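Local coordinates for epoxyqueuosine reductase (Streptococcus thermophilus, PDB 5D6S), which is an iron-sulfur protein of the QueG family that binds cobalamin and two 4Fe-4S clusters within a single chain, at residues D52-L57 against D163-K168; K153-T158 against E194-L199. All coordinates share one frame; numbering follows the deposited sequence.

Contact 1: D52-L57 against D163-K168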
loop_
_atom_site.group_PDB
_atom_site.type_symbol
_atom_site.label_atom_id
_atom_site.label_comp_id
_atom_site.label_asym_id
_atom_site.label_seq_id
_atom_site.Cartn_x
_atom_site.Cartn_y
_atom_site.Cartn_z
ATOM N N ASP A 52 21.498 -15.052 9.535
ATOM C CA ASP A 52 21.571 -14.785 10.966
ATOM C C ASP A 52 20.261 -14.171 11.381
ATOM O O ASP A 52 19.667 -13.381 10.629
ATOM C CB ASP A 52 22.704 -13.818 11.326
ATOM C CG ASP A 52 24.070 -14.478 11.310
ATOM O OD1 ASP A 52 24.150 -15.712 11.154
ATOM O OD2 ASP A 52 25.067 -13.753 11.468
ATOM N N ASP A 53 19.816 -14.526 12.571
ATOM C CA ASP A 53 18.552 -14.027 13.020
ATOM C C ASP A 53 18.548 -12.485 13.191
ATOM O O ASP A 53 19.546 -11.813 12.940
ATOM C CB ASP A 53 18.057 -14.810 14.242
ATOM C CG ASP A 53 19.062 -14.896 15.348
ATOM O OD1 ASP A 53 19.477 -13.820 15.847
ATOM O OD2 ASP A 53 19.378 -16.038 15.765
ATOM N N PHE A 54 17.401 -11.930 13.556
ATOM C CA PHE A 54 17.222 -10.492 13.595
ATOM C C PHE A 54 16.746 -10.051 14.972
ATOM O O PHE A 54 15.971 -9.103 15.071
ATOM C CB PHE A 54 16.156 -10.048 12.577
ATOM C CG PHE A 54 16.540 -10.213 11.128
ATOM C CD1 PHE A 54 16.453 -11.448 10.512
ATOM C CD2 PHE A 54 16.912 -9.110 10.370
ATOM C CE1 PHE A 54 16.793 -11.608 9.187
ATOM C CE2 PHE A 54 17.253 -9.256 9.035
ATOM C CZ PHE A 54 17.195 -10.503 8.441
ATOM N N ASP A 55 17.243 -10.663 16.038
ATOM C CA ASP A 55 16.683 -10.355 17.366
ATOM C C ASP A 55 16.809 -8.889 17.804
ATOM O O ASP A 55 16.163 -8.492 18.786
ATOM C CB ASP A 55 17.152 -11.308 18.495
ATOM C CG ASP A 55 18.528 -11.891 18.259
ATOM O OD1 ASP A 55 19.419 -11.166 17.762
ATOM O OD2 ASP A 55 18.699 -13.086 18.585
ATOM N N TYR A 56 17.589 -8.069 17.092
ATOM C CA TYR A 56 17.544 -6.617 17.367
ATOM C C TYR A 56 16.119 -6.033 17.174
ATOM O O TYR A 56 15.749 -5.074 17.848
ATOM C CB TYR A 56 18.602 -5.841 16.574
ATOM C CG TYR A 56 18.326 -5.540 15.118
ATOM C CD1 TYR A 56 18.635 -6.457 14.126
ATOM C CD2 TYR A 56 17.814 -4.297 14.727
ATOM C CE1 TYR A 56 18.416 -6.161 12.787
ATOM C CE2 TYR A 56 17.585 -3.988 13.383
ATOM C CZ TYR A 56 17.889 -4.924 12.412
ATOM O OH TYR A 56 17.655 -4.632 11.071
ATOM N N LEU A 57 15.325 -6.676 16.307
ATOM C CA LEU A 57 13.919 -6.324 16.064
ATOM C C LEU A 57 12.919 -6.763 17.161
ATOM O O LEU A 57 11.999 -6.006 17.488
ATOM C CB LEU A 57 13.472 -6.883 14.716
ATOM C CG LEU A 57 14.271 -6.387 13.514
ATOM C CD1 LEU A 57 13.831 -7.094 12.256
ATOM C CD2 LEU A 57 14.131 -4.884 13.332
ATOM N N ASP A 163 10.545 -7.721 5.381
ATOM C CA ASP A 163 11.154 -7.512 4.060
ATOM C C ASP A 163 12.084 -6.301 4.032
ATOM O O ASP A 163 12.983 -6.185 3.205
ATOM C CB ASP A 163 10.063 -7.278 3.012
ATOM C CG ASP A 163 9.243 -8.514 2.722
ATOM O OD1 ASP A 163 9.489 -9.568 3.367
ATOM O OD2 ASP A 163 8.347 -8.421 1.843
ATOM N N THR A 164 11.814 -5.379 4.934
ATOM C CA THR A 164 12.414 -4.089 4.891
ATOM C C THR A 164 13.812 -4.165 5.528
ATOM O O THR A 164 14.756 -3.549 5.045
ATOM C CB THR A 164 11.444 -3.104 5.572
ATOM O OG1 THR A 164 11.448 -1.857 4.870
ATOM C CG2 THR A 164 11.748 -2.902 7.040
ATOM N N ALA A 165 13.911 -4.945 6.602
ATOM C CA ALA A 165 15.132 -5.095 7.394
ATOM C C ALA A 165 16.098 -6.074 6.744
ATOM O O ALA A 165 17.320 -5.994 6.914
ATOM C CB ALA A 165 14.795 -5.566 8.808
ATOM N N VAL A 166 15.536 -6.999 5.996
ATOM C CA VAL A 166 16.338 -7.891 5.184
ATOM C C VAL A 166 17.097 -7.106 4.121
ATOM O O VAL A 166 18.302 -7.259 3.981
ATOM C CB VAL A 166 15.464 -8.965 4.511
ATOM C CG1 VAL A 166 16.218 -9.657 3.393
ATOM C CG2 VAL A 166 14.994 -9.970 5.553
ATOM N N ALA A 167 16.381 -6.268 3.377
ATOM C CA ALA A 167 16.985 -5.461 2.322
ATOM C C ALA A 167 18.042 -4.474 2.847
ATOM O O ALA A 167 18.946 -4.086 2.099
ATOM C CB ALA A 167 15.911 -4.716 1.563
ATOM N N LYS A 168 17.921 -4.059 4.103
ATOM C CA LYS A 168 18.953 -3.230 4.714
ATOM C C LYS A 168 20.250 -4.014 4.977
ATOM O O LYS A 168 21.309 -3.629 4.472
ATOM C CB LYS A 168 18.480 -2.589 6.015
ATOM C CG LYS A 168 19.570 -1.742 6.647
ATOM C CD LYS A 168 19.126 -1.016 7.893
ATOM C CE LYS A 168 20.279 -0.955 8.878
ATOM N NZ LYS A 168 19.852 -0.425 10.185
#
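Phe54, Tyr56 and Leu57 converge on one turn of helix 163-169, where Ala165 offers a methyl group and a backbone carbonyl. The packed part is mostly apolar. The Phe54 ring reaches the helix with the CE2-CZ side of its rim: Ala165 O sits at the ring edge, near its plane, 3.9 Å from CE2 of Phe54, while Val166 CG2 comes obliquely to Phe54 CZ at 3.7 Å, the two side chains crossing at about a right angle. With CG1 anti to the backbone N (chi1 165°), Val166 sends that branch toward Glu194 and strand 190-197 and turns CG2 to the Phe54 ring. From the same segment as Phe54, Leu57 adds its CD1, 3.9 Å from Ala165 CB. The guanidinium of Arg169 makes a cation-pi contact with Phe54 and donates to the carbonyls of Asp52 and Asp53, tying the loop to the end of the same helix.

The looser side is marked by Tyr56, which is exposed. Its ring lies over Leu57, with Leu57 CG 4.0 Å above the ring centre, and touches the helix through the hydroxyl alone, Tyr56 OH standing 3.8 Å from Ala165 CB. Leu57, Asp163, Thr164 and Lys168 all belong to the cobalamin pocket, and Asp163 N is hydrogen-bonded to the ligand: this is packing of the turn that leads into helix 55-67 against helix 163-169, in the wall of a cofactor site.

Contact 2: K153-T158 against E194-L199; sequences KGMVDT and ELITNL
Met155 and Glu194 face each other as a hydrogen-bonded antiparallel pair, and their side chains leave the sheet on the same face as those of Lys153 and Ile196. Glu194 bends at chi2 (95°), which turns its carboxylate back over the neighbouring strand until OE2 lies 3.5 Å from Met155 CB. Met155 runs extended beyond CG, slanting past Glu194 and then past Ile196, where its terminal CE meets Ile196 CD1 at 4.0 Å. Ile196 also lays its CB against the backbone, 3.6 Å from Lys153 O, whereas the amine end of Lys153 leads away from the contact. On the opposite face, Leu195 CD1 rests 4.0 Å from Gly154 CA, so a leucine methyl packs directly on bare backbone.

Four backbone bonds hold the strands. Met155 N to Glu194 O, at 2.9 Å, is the straighter kind: the angle at its hydrogen is 164° and the donor lies in the carbonyl plane. The pair between Lys153 and Ile196 is more bent, with Ile196 N tilted 32° from the plane of the Lys153 carbonyl. Between the two pairs, Gly154 CA adds a CA-H...O contact to Glu194 O. Beyond the strand, Asp157 accepts from His129 through OD2 and offers its carbonyl O to cobalamin. Glu194 OE2, lying beside Met155, is also close to the carboxylate of Asp163, so a polar end packs against an apolar chain next to a second acid.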
loop_
_atom_site.group_PDB
_atom_site.type_symbol
_atom_site.label_atom_id
_atom_site.label_comp_id
_atom_site.label_asym_id
_atom_site.label_seq_id
_atom_site.Cartn_x
_atom_site.Cartn_y
_atom_site.Cartn_z
ATOM N N LYS A 153 13.508 -20.773 -0.467
ATOM C CA LYS A 153 12.221 -20.399 0.087
ATOM C C LYS A 153 12.001 -18.924 -0.242
ATOM O O LYS A 153 12.665 -18.055 0.309
ATOM C CB LYS A 153 12.238 -20.667 1.593
ATOM C CG LYS A 153 11.087 -20.098 2.383
ATOM C CD LYS A 153 9.749 -20.563 1.855
ATOM C CE LYS A 153 8.672 -20.263 2.880
ATOM N NZ LYS A 153 7.353 -20.174 2.212
ATOM N N GLY A 154 11.083 -18.658 -1.163
ATOM C CA GLY A 154 10.825 -17.296 -1.641
ATOM C C GLY A 154 9.763 -16.560 -0.842
ATOM O O GLY A 154 8.765 -17.138 -0.448
ATOM N N MET A 155 9.969 -15.264 -0.643
ATOM C CA MET A 155 9.003 -14.407 0.040
ATOM C C MET A 155 8.826 -13.071 -0.682
ATOM O O MET A 155 9.788 -12.498 -1.168
ATOM C CB MET A 155 9.458 -14.143 1.477
ATOM C CG MET A 155 9.399 -15.369 2.346
ATOM S SD MET A 155 9.966 -14.959 3.991
ATOM C CE MET A 155 9.522 -16.460 4.868
ATOM N N VAL A 156 7.602 -12.569 -0.729
ATOM C CA VAL A 156 7.380 -11.185 -1.152
ATOM C C VAL A 156 6.097 -10.640 -0.504
ATOM O O VAL A 156 5.004 -11.064 -0.841
ATOM C CB VAL A 156 7.423 -11.052 -2.696
ATOM C CG1 VAL A 156 6.717 -12.214 -3.351
ATOM C CG2 VAL A 156 6.859 -9.727 -3.162
ATOM N N ASP A 157 6.284 -9.761 0.482
ATOM C CA ASP A 157 5.224 -9.122 1.263
ATOM C C ASP A 157 4.506 -10.086 2.209
ATOM O O ASP A 157 4.357 -9.803 3.395
ATOM C CB ASP A 157 4.250 -8.374 0.343
ATOM C CG ASP A 157 3.150 -7.635 1.109
ATOM O OD1 ASP A 157 3.446 -6.738 1.920
ATOM O OD2 ASP A 157 1.969 -7.884 0.816
ATOM N N THR A 158 4.067 -11.223 1.687
ATOM C CA THR A 158 3.147 -12.107 2.404
ATOM C C THR A 158 3.861 -13.138 3.222
ATOM O O THR A 158 3.243 -13.937 3.909
ATOM C CB THR A 158 2.289 -12.887 1.399
ATOM O OG1 THR A 158 3.133 -13.614 0.503
ATOM C CG2 THR A 158 1.415 -11.963 0.577
ATOM N N GLU A 194 12.641 -11.532 -1.110
ATOM C CA GLU A 194 13.728 -12.314 -0.514
ATOM C C GLU A 194 13.712 -13.736 -1.024
ATOM O O GLU A 194 12.655 -14.333 -1.193
ATOM C CB GLU A 194 13.589 -12.449 0.996
ATOM C CG GLU A 194 13.540 -11.155 1.752
ATOM C CD GLU A 194 12.136 -10.714 2.016
ATOM O OE1 GLU A 194 11.792 -9.615 1.536
ATOM O OE2 GLU A 194 11.384 -11.477 2.676
ATOM N N LEU A 195 14.906 -14.278 -1.229
ATOM C CA LEU A 195 15.083 -15.698 -1.469
ATOM C C LEU A 195 15.985 -16.231 -0.363
ATOM O O LEU A 195 17.203 -16.011 -0.374
ATOM C CB LEU A 195 15.705 -15.926 -2.845
ATOM C CG LEU A 195 15.755 -17.366 -3.324
ATOM C CD1 LEU A 195 14.366 -17.963 -3.454
ATOM C CD2 LEU A 195 16.470 -17.417 -4.666
ATOM N N ILE A 196 15.373 -16.881 0.622
ATOM C CA ILE A 196 16.130 -17.565 1.667
ATOM C C ILE A 196 16.730 -18.808 1.027
ATOM O O ILE A 196 16.078 -19.470 0.221
ATOM C CB ILE A 196 15.256 -17.996 2.854
ATOM C CG1 ILE A 196 14.542 -16.799 3.474
ATOM C CG2 ILE A 196 16.110 -18.648 3.934
ATOM C CD1 ILE A 196 13.449 -17.194 4.452
ATOM N N THR A 197 17.971 -19.120 1.389
ATOM C CA THR A 197 18.732 -20.161 0.697
ATOM C C THR A 197 19.799 -20.846 1.575
ATOM O O THR A 197 20.223 -20.317 2.606
ATOM C CB THR A 197 19.347 -19.596 -0.614
ATOM O OG1 THR A 197 20.296 -20.517 -1.147
ATOM C CG2 THR A 197 20.056 -18.301 -0.376
ATOM N N ASN A 198 20.239 -22.026 1.128
ATOM C CA ASN A 198 21.299 -22.803 1.810
ATOM C C ASN A 198 22.714 -22.603 1.234
ATOM O O ASN A 198 23.611 -23.392 1.510
ATOM C CB ASN A 198 20.961 -24.290 1.785
ATOM C CG ASN A 198 21.117 -24.908 0.406
ATOM O OD1 ASN A 198 21.363 -24.219 -0.589
ATOM N ND2 ASN A 198 20.937 -26.215 0.336
ATOM N N LEU A 199 22.906 -21.543 0.454
ATOM C CA LEU A 199 24.207 -21.219 -0.127
ATOM C C LEU A 199 25.113 -20.477 0.855
ATOM O O LEU A 199 24.652 -19.687 1.670
ATOM C CB LEU A 199 24.033 -20.379 -1.396
ATOM C CG LEU A 199 23.748 -21.099 -2.722
ATOM C CD1 LEU A 199 22.891 -22.342 -2.543
ATOM C CD2 LEU A 199 23.111 -20.146 -3.728
#

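From the N terminus, the chain enters contact 1 at 52-57, just after strand 45-50, and reaches contact 2 at 153-158, where strand 152-155 forms one edge of the four-stranded antiparallel sheet. A few residues later, helix 163-169 turns back to close the long loop of contact 1; strand 190-197 then closes the shorter loop of contact 2. The segments alternate, so the two loops cross rather than nest. Their centres are 13 Å apart and they meet directly: Asp163 OD2 probably accepts a hydrogen bond from Asp157 N, and Val166 packs on Glu194. Together they tie the start of helix 55-67, helix 163-169 and the sheet together beside the cobalamin.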